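Local atomic coordinates of Alpha/beta fold hydrolase (Pseudomonas aeruginosa, PDB entry 6I8W), a protein that probably acts as a membrane-bound phospholipase A that hydrolyses membrane phospholipids and serves as a bacterial virulence factor. Residues 112-115 / 116-120; 225-228 / 229-233. One frame throughout, in Å; residues are numbered along the deposited sequence.

Contact 1 of 2, residues 112-115 / 116-120; sequences VGTQ and AERVA
NH1 of R118 donates to two carbonyl oxygens: OE1 of Q115, at 3.0 Å, and the main-chain oxygen of S109. This is an i/i+3 side-chain pair in the first turns of helix 112-125. The helix belongs to a beta-alpha-beta crossover of the alpha/beta hydrolase fold. It follows strand 90-94 and leads to strand 131-136.

OE1 lies close to the guanidinium plane, at the edge of the group. On the glutamine side the fit is less regular. NH1 stands 69° out of the Q115 carbonyl plane and is not on a lone pair. The amide and the guanidinium are turned 84° against each other. Q115 is bent at chi2 (-78°), which turns its amide back beside R118. NE2 of the same amide donates to the backbone oxygen of P97, so both ends of the amide are held and its rotation is fixed.

T114 meets R118 over a face of the guanidinium. The CG2 methyl of T114 sits off centre toward the rim, 3.6 Å from R118 CZ. CG2 points anti to the T114 backbone N, while OG1 turns back and bonds to D111. The guanidinium is thus gripped at an edge and touched on a face.

Along the backbone, R118 N bonds to T114 O at 3.1 Å and A116 N to V112 O at 2.9 Å. E117 N to G113 O is weak. G113 O also accepts from R149, whose NH1 forms a salt bridge with E117. This ties the helix to the end of helix 138-149. V119 faces the sheet and touches L66 and I68 of strand 64-68. V119 N bonds to Q115 O at 3.0 Å, and V119 CG2 rests 3.3 Å from that same oxygen.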
ATOM      1  N   VAL A 112       8.909  -2.258 -10.461  1.00 46.59           N
ATOM      2  CA  VAL A 112       9.084  -2.678  -9.067  1.00 39.64           C
ATOM      3  C   VAL A 112      10.565  -2.859  -8.714  1.00 42.89           C
ATOM      4  O   VAL A 112      10.950  -2.773  -7.548  1.00 41.68           O
ATOM      5  CB  VAL A 112       8.316  -3.977  -8.773  1.00 37.44           C
ATOM      6  CG1 VAL A 112       6.819  -3.722  -8.818  1.00 40.56           C
ATOM      7  CG2 VAL A 112       8.716  -5.083  -9.758  1.00 39.55           C
ATOM      8  N   GLY A 113      11.390  -3.124  -9.722  1.00 42.32           N
ATOM      9  CA  GLY A 113      12.823  -3.247  -9.510  1.00 47.85           C
ATOM     10  C   GLY A 113      13.473  -1.930  -9.104  1.00 48.10           C
ATOM     11  O   GLY A 113      14.205  -1.859  -8.119  1.00 46.80           O
ATOM     12  N   THR A 114      13.190  -0.879  -9.866  1.00 46.96           N
ATOM     13  CA  THR A 114      13.636   0.466  -9.526  1.00 44.78           C
ATOM     14  C   THR A 114      13.042   0.902  -8.168  1.00 42.64           C
ATOM     15  O   THR A 114      13.730   1.470  -7.322  1.00 39.52           O
ATOM     16  CB  THR A 114      13.234   1.466 -10.634  1.00 47.35           C
ATOM     17  OG1 THR A 114      13.728   0.997 -11.892  1.00 46.94           O
ATOM     18  CG2 THR A 114      13.784   2.855 -10.355  1.00 43.72           C
ATOM     19  N   GLN A 115      11.766   0.614  -7.950  1.00 37.88           N
ATOM     20  CA  GLN A 115      11.132   0.992  -6.686  1.00 38.82           C
ATOM     21  C   GLN A 115      11.788   0.277  -5.488  1.00 40.73           C
ATOM     22  O   GLN A 115      11.998   0.888  -4.448  1.00 35.89           O
ATOM     23  CB  GLN A 115       9.632   0.692  -6.737  1.00 38.55           C
ATOM     24  CG  GLN A 115       8.842   1.593  -7.690  1.00 38.94           C
ATOM     25  CD  GLN A 115       8.561   2.980  -7.093  1.00 40.67           C
ATOM     26  OE1 GLN A 115       9.457   3.650  -6.583  1.00 43.87           O
ATOM     27  NE2 GLN A 115       7.307   3.389  -7.132  1.00 37.75           N
ATOM     28  N   ALA A 116      12.151  -0.995  -5.646  1.00 39.65           N
ATOM     29  CA  ALA A 116      12.796  -1.729  -4.551  1.00 41.26           C
ATOM     30  C   ALA A 116      14.133  -1.084  -4.162  1.00 38.54           C
ATOM     31  O   ALA A 116      14.492  -1.045  -2.988  1.00 37.66           O
ATOM     32  CB  ALA A 116      12.997  -3.197  -4.921  1.00 40.41           C
ATOM     33  N   GLU A 117      14.871  -0.561  -5.138  1.00 38.58           N
ATOM     34  CA  GLU A 117      16.113   0.132  -4.812  1.00 41.21           C
ATOM     35  C   GLU A 117      15.858   1.468  -4.094  1.00 41.83           C
ATOM     36  O   GLU A 117      16.602   1.837  -3.188  1.00 39.03           O
ATOM     37  CB  GLU A 117      16.952   0.360  -6.070  1.00 42.52           C
ATOM     38  CG  GLU A 117      17.466  -0.931  -6.654  1.00 57.21           C
ATOM     39  CD  GLU A 117      17.977  -1.880  -5.579  1.00 68.15           C
ATOM     40  OE1 GLU A 117      18.901  -1.500  -4.826  1.00 75.06           O
ATOM     41  OE2 GLU A 117      17.435  -3.003  -5.476  1.00 63.27           O
ATOM     42  N   ARG A 118      14.811   2.185  -4.489  1.00 41.84           N
ATOM     43  CA  ARG A 118      14.443   3.416  -3.792  1.00 40.00           C
ATOM     44  C   ARG A 118      14.080   3.129  -2.323  1.00 39.47           C
ATOM     45  O   ARG A 118      14.413   3.912  -1.429  1.00 37.26           O
ATOM     46  CB  ARG A 118      13.270   4.117  -4.506  1.00 37.07           C
ATOM     47  CG  ARG A 118      13.589   4.596  -5.957  1.00 39.61           C
ATOM     48  CD  ARG A 118      12.481   5.514  -6.504  1.00 38.33           C
ATOM     49  NE  ARG A 118      12.784   5.996  -7.853  1.00 43.30           N
ATOM     50  CZ  ARG A 118      12.105   5.658  -8.946  1.00 45.96           C
ATOM     51  NH1 ARG A 118      11.072   4.827  -8.852  1.00 39.96           N
ATOM     52  NH2 ARG A 118      12.460   6.151 -10.136  1.00 44.47           N
ATOM     53  N   VAL A 119      13.390   2.019  -2.075  1.00 34.15           N
ATOM     54  CA  VAL A 119      12.981   1.681  -0.711  1.00 35.16           C
ATOM     55  C   VAL A 119      14.213   1.366   0.142  1.00 34.04           C
ATOM     56  O   VAL A 119      14.306   1.791   1.296  1.00 35.43           O
ATOM     57  CB  VAL A 119      12.008   0.488  -0.671  1.00 31.88           C
ATOM     58  CG1 VAL A 119      11.721   0.094   0.773  1.00 31.04           C
ATOM     59  CG2 VAL A 119      10.706   0.821  -1.385  1.00 30.90           C
ATOM     60  N   ALA A 120      15.168   0.643  -0.432  1.00 33.49           N
ATOM     61  CA  ALA A 120      16.418   0.365   0.272  1.00 37.32           C
ATOM     62  C   ALA A 120      17.190   1.656   0.556  1.00 39.71           C
ATOM     63  O   ALA A 120      17.723   1.838   1.648  1.00 40.29           O
ATOM     64  CB  ALA A 120      17.274  -0.593  -0.523  1.00 41.98           C
TER

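Contact 2 of 2, residues 225-228 / 229-233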
ATOM      1  N   ASN A 225      -1.626   7.371 -12.837  1.00 46.78           N
ATOM      2  CA  ASN A 225      -1.690   5.993 -12.366  1.00 42.41           C
ATOM      3  C   ASN A 225      -1.719   5.024 -13.549  1.00 45.24           C
ATOM      4  O   ASN A 225      -1.037   4.007 -13.525  1.00 43.37           O
ATOM      5  CB  ASN A 225      -2.910   5.762 -11.469  1.00 40.12           C
ATOM      6  CG  ASN A 225      -2.703   6.282 -10.039  1.00 47.99           C
ATOM      7  OD1 ASN A 225      -1.592   6.637  -9.636  1.00 49.27           O
ATOM      8  ND2 ASN A 225      -3.786   6.332  -9.277  1.00 44.03           N
ATOM      9  N   ALA A 226      -2.471   5.365 -14.598  1.00 44.51           N
ATOM     10  CA  ALA A 226      -2.572   4.498 -15.768  1.00 47.12           C
ATOM     11  C   ALA A 226      -1.210   4.313 -16.438  1.00 52.78           C
ATOM     12  O   ALA A 226      -0.889   3.234 -16.942  1.00 50.61           O
ATOM     13  CB  ALA A 226      -3.584   5.067 -16.769  1.00 53.86           C
ATOM     14  N   GLN A 227      -0.421   5.380 -16.456  1.00 52.94           N
ATOM     15  CA  GLN A 227       0.917   5.341 -17.049  1.00 54.46           C
ATOM     16  C   GLN A 227       1.846   4.436 -16.229  1.00 45.17           C
ATOM     17  O   GLN A 227       2.585   3.616 -16.773  1.00 45.11           O
ATOM     18  CB  GLN A 227       1.485   6.762 -17.149  1.00 60.77           C
ATOM     19  CG  GLN A 227       3.001   6.868 -17.103  1.00 71.65           C
ATOM     20  CD  GLN A 227       3.478   8.312 -17.244  1.00 91.05           C
ATOM     21  OE1 GLN A 227       4.630   8.632 -16.935  1.00 98.88           O
ATOM     22  NE2 GLN A 227       2.588   9.190 -17.705  1.00 90.83           N
ATOM     23  N   ILE A 228       1.790   4.573 -14.912  1.00 42.78           N
ATOM     24  CA  ILE A 228       2.552   3.686 -14.047  1.00 48.97           C
ATOM     25  C   ILE A 228       2.107   2.236 -14.238  1.00 44.31           C
ATOM     26  O   ILE A 228       2.942   1.337 -14.320  1.00 46.11           O
ATOM     27  CB  ILE A 228       2.421   4.074 -12.564  1.00 41.96           C
ATOM     28  CG1 ILE A 228       3.158   5.385 -12.286  1.00 43.01           C
ATOM     29  CG2 ILE A 228       3.005   2.976 -11.664  1.00 38.08           C
ATOM     30  CD1 ILE A 228       3.046   5.834 -10.833  1.00 42.21           C
ATOM     31  N   PHE A 229       0.797   2.010 -14.322  1.00 41.51           N
ATOM     32  CA  PHE A 229       0.284   0.649 -14.482  1.00 42.57           C
ATOM     33  C   PHE A 229       0.826   0.025 -15.769  1.00 47.86           C
ATOM     34  O   PHE A 229       1.130  -1.169 -15.812  1.00 51.33           O
ATOM     35  CB  PHE A 229      -1.249   0.620 -14.490  1.00 44.11           C
ATOM     36  CG  PHE A 229      -1.827  -0.763 -14.284  1.00 44.92           C
ATOM     37  CD1 PHE A 229      -2.084  -1.235 -13.009  1.00 42.46           C
ATOM     38  CD2 PHE A 229      -2.082  -1.596 -15.366  1.00 52.12           C
ATOM     39  CE1 PHE A 229      -2.602  -2.513 -12.815  1.00 48.12           C
ATOM     40  CE2 PHE A 229      -2.595  -2.867 -15.183  1.00 46.12           C
ATOM     41  CZ  PHE A 229      -2.855  -3.332 -13.906  1.00 44.76           C
ATOM     42  N   GLU A 230       0.969   0.841 -16.807  1.00 45.01           N
ATOM     43  CA  GLU A 230       1.508   0.353 -18.075  1.00 48.37           C
ATOM     44  C   GLU A 230       2.976  -0.052 -17.934  1.00 47.61           C
ATOM     45  O   GLU A 230       3.410  -1.048 -18.514  1.00 47.53           O
ATOM     46  CB  GLU A 230       1.340   1.403 -19.173  1.00 60.86           C
ATOM     47  CG  GLU A 230       0.239   1.056 -20.147  1.00 76.36           C
ATOM     48  CD  GLU A 230       0.423  -0.324 -20.751  1.00 86.41           C
ATOM     49  OE1 GLU A 230       1.403  -0.524 -21.501  1.00 92.49           O
ATOM     50  OE2 GLU A 230      -0.408  -1.212 -20.464  1.00 90.49           O
ATOM     51  N   GLN A 231       3.736   0.714 -17.158  1.00 50.22           N
ATOM     52  CA  GLN A 231       5.107   0.328 -16.834  1.00 53.19           C
ATOM     53  C   GLN A 231       5.156  -0.984 -16.045  1.00 52.97           C
ATOM     54  O   GLN A 231       6.037  -1.809 -16.258  1.00 53.40           O
ATOM     55  CB  GLN A 231       5.805   1.427 -16.039  1.00 49.64           C
ATOM     56  CG  GLN A 231       6.106   2.686 -16.837  1.00 52.81           C
ATOM     57  CD  GLN A 231       7.085   3.574 -16.109  1.00 57.44           C
ATOM     58  OE1 GLN A 231       7.934   3.086 -15.365  1.00 54.10           O
ATOM     59  NE2 GLN A 231       6.964   4.883 -16.299  1.00 60.30           N
ATOM     60  N   LEU A 232       4.213  -1.178 -15.128  1.00 44.80           N
ATOM     61  CA  LEU A 232       4.202  -2.405 -14.337  1.00 47.11           C
ATOM     62  C   LEU A 232       3.949  -3.601 -15.259  1.00 53.04           C
ATOM     63  O   LEU A 232       4.459  -4.701 -15.023  1.00 51.15           O
ATOM     64  CB  LEU A 232       3.152  -2.340 -13.222  1.00 40.83           C
ATOM     65  CG  LEU A 232       3.368  -1.313 -12.100  1.00 44.45           C
ATOM     66  CD1 LEU A 232       2.176  -1.279 -11.163  1.00 42.36           C
ATOM     67  CD2 LEU A 232       4.645  -1.626 -11.322  1.00 39.87           C
ATOM     68  N   ARG A 233       3.188  -3.379 -16.327  1.00 50.71           N
ATOM     69  CA  ARG A 233       2.946  -4.430 -17.308  1.00 57.89           C
ATOM     70  C   ARG A 233       4.157  -4.656 -18.207  1.00 53.62           C
ATOM     71  O   ARG A 233       4.569  -5.794 -18.422  1.00 55.43           O
ATOM     72  CB  ARG A 233       1.730  -4.098 -18.175  1.00 68.80           C
ATOM     73  CG  ARG A 233       0.430  -3.973 -17.403  1.00 74.42           C
ATOM     74  CD  ARG A 233      -0.747  -3.726 -18.340  1.00 83.50           C
ATOM     75  NE  ARG A 233      -1.178  -4.942 -19.021  1.00 87.99           N
ATOM     76  CZ  ARG A 233      -2.263  -5.021 -19.784  1.00 89.41           C
ATOM     77  NH1 ARG A 233      -3.023  -3.949 -19.967  1.00 90.52           N
ATOM     78  NH2 ARG A 233      -2.590  -6.168 -20.363  1.00 88.41           N
TER
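Q231 lies against the oxygens of the preceding turn with its first two side-chain carbons. Its CB is 3.3 Å from I228 O, and its CG is 3.6 Å from Q227 O. CG is anti to the carbonyl carbon (chi1 -70°), and the chain runs extended beyond it. The amide therefore reaches away from the helix to loop residues. OE1 accepts from the backbone N of Y110. NE2 makes a weak bond to A108 O.

This is the last part of helix 208-234. The helix lies in the insertion between strands 154-160 and 250-255, where alpha/beta hydrolases commonly carry their lid. Its backbone bonds are regular: F229 N to N225 O is 2.8 Å and L232 N to I228 O is 2.9 Å.

One turn before Q231, Q227 is extended too, and its NE2 bonds to OE1 of Q106. On another side, I228 CG2 packs against L232 CG at 4.3 Å, and I228 also touches F99. The F229 ring meets F71 edge-to-face. E230 bonds through OE1 to NE2 of Q234, while its OE2 makes a long salt bridge with R233.

The side chains thus divide the work. I228, F229 and L232 supply apolar packing. The uncharged side-chain amides of the two glutamines attach the helix to the loop at 106-110 by hydrogen bonds, so this attachment involves no ionic group.

In the fold
Contact 1 lies on a helix that packs on the central sheet of the hydrolase fold, and contact 2 in the probable lid. Their centres are 16 Å apart, yet they touch where V112 CG1 packs on L232 CD2 at 3.9 Å. The loop at 106-110 also joins them: S109 binds R118 of contact 1, while Y110 and A108 bind Q231 of contact 2. A myristic acid is bound nearby, about 8 Å from the side chain of F229 and about 12 Å from that of V112. V112 also lies near the likely nucleophile elbow carrying S137, which with H286 and D258 has the geometry of a Ser-His-Asp catalytic triad.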